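Local coordinates for cation efflux system protein cusF (Escherichia coli, PDB 3E6Z) that binds a single copper ion per polypeptide in the periplasm and acts as a metallochaperone in a copper and silver efflux system, at residues Phe43-Gln48 and Ser71-Ile76; Lys59-Phe64 and Asp75-Gln80. The protein carries 1 engineered substitution. All blocks are in the same frame, centred on the assembly; numbering follows the deposited sequence.

Interaction 1 of 2, residues Phe43-Gln48 and Ser71-Ile76; sequences FTITPQ and SLLQDI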
# COMPACT_ATOMS: atom_id res chain seq x y z
N PHE A 43 -2.69 -4.00 3.53
CA PHE A 43 -3.37 -2.89 2.80
C PHE A 43 -4.67 -3.41 2.26
O PHE A 43 -4.84 -4.55 1.84
CB PHE A 43 -2.45 -2.39 1.66
CG PHE A 43 -1.18 -1.78 2.17
CD1 PHE A 43 -1.17 -0.40 2.52
CD2 PHE A 43 -0.00 -2.56 2.42
CE1 PHE A 43 -0.13 0.17 3.16
CE2 PHE A 43 1.09 -1.95 2.98
CZ PHE A 43 1.09 -0.61 3.36
N THR A 44 -5.68 -2.51 2.34
CA THR A 44 -7.05 -2.88 2.03
C THR A 44 -7.48 -2.43 0.66
O THR A 44 -7.32 -1.26 0.31
CB THR A 44 -7.99 -2.30 3.11
OG1 THR A 44 -7.64 -2.81 4.38
CG2 THR A 44 -9.46 -2.63 2.84
N ILE A 45 -8.06 -3.35 -0.13
CA ILE A 45 -8.64 -3.05 -1.41
C ILE A 45 -10.09 -2.65 -1.14
O ILE A 45 -10.87 -3.38 -0.53
CB ILE A 45 -8.66 -4.29 -2.33
CG1 ILE A 45 -7.27 -4.91 -2.48
CG2 ILE A 45 -9.31 -3.93 -3.67
CD1 ILE A 45 -7.35 -6.30 -3.10
N THR A 46 -10.45 -1.44 -1.57
CA THR A 46 -11.85 -0.98 -1.50
C THR A 46 -12.39 -0.88 -2.92
O THR A 46 -11.65 -0.92 -3.91
CB THR A 46 -11.90 0.43 -0.82
OG1 THR A 46 -11.43 1.33 -1.79
CG2 THR A 46 -11.12 0.48 0.49
N PRO A 47 -13.69 -0.62 -3.07
CA PRO A 47 -14.24 -0.42 -4.42
C PRO A 47 -13.64 0.82 -5.12
O PRO A 47 -13.73 0.90 -6.36
CB PRO A 47 -15.74 -0.34 -4.20
CG PRO A 47 -15.97 -0.98 -3.02
CD PRO A 47 -14.78 -0.72 -2.10
N GLN A 48 -13.05 1.76 -4.35
CA GLN A 48 -12.43 2.93 -4.96
C GLN A 48 -10.98 2.73 -5.31
O GLN A 48 -10.41 3.56 -5.99
CB GLN A 48 -12.55 4.13 -4.02
CG GLN A 48 -13.97 4.60 -3.83
CD GLN A 48 -14.79 3.65 -2.86
OE1 GLN A 48 -14.28 2.97 -1.96
NE2 GLN A 48 -16.09 3.72 -3.01
N SER A 71 -5.18 0.71 6.23
CA SER A 71 -4.47 1.48 5.20
C SER A 71 -5.20 1.17 3.89
O SER A 71 -5.09 0.05 3.36
CB SER A 71 -2.98 1.04 5.16
OG SER A 71 -2.33 1.23 6.35
N LEU A 72 -6.02 2.13 3.45
CA LEU A 72 -6.88 1.92 2.30
C LEU A 72 -6.13 2.29 1.01
O LEU A 72 -5.60 3.38 0.87
CB LEU A 72 -8.08 2.88 2.38
CG LEU A 72 -8.90 2.73 3.69
CD1 LEU A 72 -10.11 3.73 3.56
CD2 LEU A 72 -9.43 1.27 3.87
N LEU A 73 -6.07 1.30 0.07
CA LEU A 73 -5.33 1.61 -1.19
C LEU A 73 -6.06 2.53 -2.07
O LEU A 73 -7.25 2.33 -2.43
CB LEU A 73 -5.08 0.27 -1.91
CG LEU A 73 -4.07 -0.64 -1.25
CD1 LEU A 73 -4.20 -2.06 -1.80
CD2 LEU A 73 -2.66 -0.09 -1.39
N GLN A 74 -5.39 3.59 -2.53
CA GLN A 74 -5.85 4.41 -3.61
C GLN A 74 -5.58 3.71 -4.96
O GLN A 74 -6.44 3.75 -5.85
CB GLN A 74 -5.11 5.77 -3.62
CG GLN A 74 -5.25 6.63 -2.32
CD GLN A 74 -6.66 7.24 -2.23
OE1 GLN A 74 -7.60 6.55 -1.81
NE2 GLN A 74 -6.78 8.49 -2.67
N ASP A 75 -4.37 3.13 -5.09
CA ASP A 75 -3.97 2.54 -6.39
C ASP A 75 -2.75 1.67 -6.09
O ASP A 75 -2.07 1.83 -5.08
CB ASP A 75 -3.69 3.63 -7.42
CG ASP A 75 -2.70 4.68 -6.90
OD1 ASP A 75 -1.53 4.34 -6.63
OD2 ASP A 75 -3.17 5.80 -6.56
N ILE A 76 -2.47 0.76 -7.03
CA ILE A 76 -1.29 -0.09 -6.93
C ILE A 76 -1.05 -0.55 -8.33
O ILE A 76 -1.91 -0.90 -9.08
CB ILE A 76 -1.55 -1.29 -5.93
CG1 ILE A 76 -0.26 -2.15 -5.84
CG2 ILE A 76 -2.76 -2.14 -6.29
CD1 ILE A 76 -0.27 -3.01 -4.64
O HOH W 1 -5.40 -2.16 5.89
O HOH W 2 -8.03 6.03 -6.35
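T44 and L72 are bridged through their backbones, with their CA atoms 4.8 Å apart. T44 N donates to S71 O over 2.8 Å, and L73 N donates to T44 O over 2.9 Å. Both bonds are nearly straight. T44 thus bonds to the residues before and after L72, the pattern of a parallel bridge. F43-Q48 and S71-Q74 run broadly the same way, 38° apart end to end, and only this one bridge forms. Q74 and D75 both face N63 in a classic beta bulge, and the chain turns a corner at Q74.

The side chains fall into two groups. On the inner side, L73 packs against F43, with L73 CG 3.8 Å from F43 CB. S71 CB lies 3.5 Å from F43 CD1 and comes at the ring obliquely. Chi1 of F43 is -64°, which puts CG opposite the carbonyl carbon and sends the ring past S71. The same ring meets F62 and F64 edge-to-face. On the outer side, one methyl of L72 does the work. Its CD2 touches T44 CB and T46 CG2, each at 3.9 Å. L72 lies alongside T44 but crosses T46 at about a right angle. A water beside the bridge is held by T44 OG1 and S71 N. T44 OG1 also bonds to K23, and S71 OG to Q66.

Strands 39-44 and 70-78 are the outermost strands of the sheet. Their parallel pairing closes the beta-barrel of the OB fold, with the F43 side chain about 6 Å from the bound copper(II) ion.

Interaction 2 of 2, residues Lys59-Phe64 and Asp75-Gln80; sequences KVAFNF and DIKVSQ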
# COMPACT_ATOMS: atom_id res chain seq x y z
N LYS A 59 7.52 -6.27 -7.35
CA LYS A 59 7.77 -4.93 -6.82
C LYS A 59 6.56 -4.07 -7.33
O LYS A 59 6.17 -4.17 -8.44
CB LYS A 59 9.08 -4.40 -7.42
CG LYS A 59 10.26 -5.18 -7.26
CD LYS A 59 11.56 -4.53 -7.88
CE LYS A 59 12.71 -5.45 -7.61
NZ LYS A 59 13.97 -4.96 -8.08
N VAL A 60 6.05 -3.18 -6.49
CA VAL A 60 4.90 -2.30 -6.73
C VAL A 60 5.15 -0.90 -6.25
O VAL A 60 5.92 -0.67 -5.34
CB VAL A 60 3.60 -2.89 -6.08
CG1 VAL A 60 3.11 -4.14 -6.82
CG2 VAL A 60 3.87 -3.17 -4.59
N ALA A 61 4.41 0.02 -6.90
CA ALA A 61 4.26 1.42 -6.44
C ALA A 61 2.76 1.57 -6.07
O ALA A 61 1.89 1.15 -6.79
CB ALA A 61 4.59 2.36 -7.61
N PHE A 62 2.51 2.18 -4.89
CA PHE A 62 1.16 2.23 -4.45
C PHE A 62 1.03 3.46 -3.59
O PHE A 62 1.94 4.06 -3.08
CB PHE A 62 0.72 0.92 -3.71
CG PHE A 62 1.53 0.62 -2.50
CD1 PHE A 62 2.85 0.03 -2.57
CD2 PHE A 62 1.00 0.87 -1.18
CE1 PHE A 62 3.54 -0.23 -1.43
CE2 PHE A 62 1.69 0.54 -0.07
CZ PHE A 62 2.97 -0.04 -0.14
N ASN A 63 -0.27 3.82 -3.46
CA ASN A 63 -0.62 5.04 -2.68
C ASN A 63 -1.77 4.60 -1.77
O ASN A 63 -2.64 3.84 -2.17
CB ASN A 63 -1.13 6.18 -3.58
CG ASN A 63 0.03 6.74 -4.36
OD1 ASN A 63 0.85 7.49 -3.82
ND2 ASN A 63 0.27 6.19 -5.57
N PHE A 64 -1.76 5.09 -0.51
CA PHE A 64 -2.83 4.67 0.42
C PHE A 64 -3.10 5.83 1.38
O PHE A 64 -2.38 6.79 1.53
CB PHE A 64 -2.36 3.38 1.20
CG PHE A 64 -1.14 3.60 2.09
CD1 PHE A 64 0.16 3.49 1.51
CD2 PHE A 64 -1.22 3.91 3.44
CE1 PHE A 64 1.29 3.60 2.30
CE2 PHE A 64 -0.07 4.04 4.19
CZ PHE A 64 1.16 3.87 3.61
N ASP A 75 -4.37 3.13 -5.09
CA ASP A 75 -3.97 2.54 -6.39
C ASP A 75 -2.75 1.67 -6.09
O ASP A 75 -2.07 1.83 -5.08
CB ASP A 75 -3.69 3.63 -7.42
CG ASP A 75 -2.70 4.68 -6.90
OD1 ASP A 75 -1.53 4.34 -6.63
OD2 ASP A 75 -3.17 5.80 -6.56
N ILE A 76 -2.47 0.76 -7.03
CA ILE A 76 -1.29 -0.09 -6.93
C ILE A 76 -1.05 -0.55 -8.33
O ILE A 76 -1.91 -0.90 -9.08
CB ILE A 76 -1.55 -1.29 -5.93
CG1 ILE A 76 -0.26 -2.15 -5.84
CG2 ILE A 76 -2.76 -2.14 -6.29
CD1 ILE A 76 -0.27 -3.01 -4.64
N LYS A 77 0.26 -0.60 -8.69
CA LYS A 77 0.71 -1.03 -9.97
C LYS A 77 2.05 -1.63 -9.81
O LYS A 77 2.79 -1.27 -8.95
CB LYS A 77 0.86 0.08 -11.01
CG LYS A 77 1.84 1.09 -10.75
CD LYS A 77 1.97 1.94 -12.06
CE LYS A 77 3.40 2.49 -12.38
NZ LYS A 77 4.70 1.80 -12.18
N VAL A 78 2.46 -2.50 -10.77
CA VAL A 78 3.87 -3.00 -10.79
C VAL A 78 4.80 -1.81 -11.12
O VAL A 78 4.47 -0.94 -11.93
CB VAL A 78 4.03 -4.10 -11.89
CG1 VAL A 78 5.58 -4.36 -12.18
CG2 VAL A 78 3.33 -5.33 -11.41
N SER A 79 5.94 -1.78 -10.44
CA SER A 79 6.95 -0.75 -10.67
C SER A 79 8.31 -1.38 -10.90
O SER A 79 8.50 -2.55 -10.69
CB SER A 79 6.97 0.22 -9.56
OG SER A 79 7.38 -0.39 -8.43
N GLN A 80 9.25 -0.60 -11.37
CA GLN A 80 10.63 -1.01 -11.63
C GLN A 80 11.35 -1.03 -10.28
O GLN A 80 11.18 -0.20 -9.35
CB GLN A 80 11.29 -0.06 -12.67
CG GLN A 80 12.73 -0.35 -12.87
CD GLN A 80 13.26 0.28 -14.14
OE1 GLN A 80 13.03 1.50 -14.37
NE2 GLN A 80 13.90 -0.51 -15.01
OXT GLN A 80 12.31 -1.87 -10.21
O HOH W 3 0.17 2.97 -8.22
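The hairpin of strands 59-67 and 70-78 brings K59-F64 and D75-Q80 together as antiparallel neighbours in the OB barrel. The axes of strands 59-64 and 75-78 approach to 4.6 Å. A61 and K77 form a hydrogen-bonded pair. A61 N reaches K77 O over 2.9 Å, and K77 N returns to A61 O over 3.1 Å. N63 N bonds to D75 O, while the reverse bond from D75 N is long and weak. Past the end of the strand, S79 N still bonds to K59 O, coming from above the carbonyl plane.

N63 and D75 add a side-chain bond. N63 ND2 gives D75 OD1 a nearly straight bond of 2.8 Å, in the amide plane and onto the syn lone pair. The amide and carboxylate planes are 63° apart. A water donates to D75 OD1 and A61 O, so that carboxylate oxygen takes two donors. N63 OD1 bonds to S9, which helps fix the rotation of the amide.

I76, V60 and F62 pack on the buried side. I76 CG1 lies opposite its own backbone N (chi1 -179°) and sits 3.9 Å from both V60 CB and F62 CB. The F62 ring leads away from D75-Q80, and F62 touches L73 and the ring of F43.

Strand 8-18 pairs with the other edge of strand 59-67. F62 reaches across the interior to I26 and H28 of strand 23-28, and I76 meets I26 and M51.

Strand 70-78 serves both contacts. D75 and I76 fall in both ranges but touch the partner segment only in interaction 2. Interaction 2 is a regular antiparallel pairing between sequence neighbours in the sheet. Interaction 1 joins the two ends of the sheet by one parallel bridge. The bulge at Q74 and D75 lies between these roles, with Q74 N probably bonded to N63 O. Each contact is partly buried. Their inner sides merge, since F43 CZ packs 3.7 Å from F62 CE2. The outer sides differ. Interaction 1 has leucine and threonine methyls there, with a bridging water. Interaction 2 has an amide-carboxylate bond, and it runs out to the exposed C-terminal residue Q80.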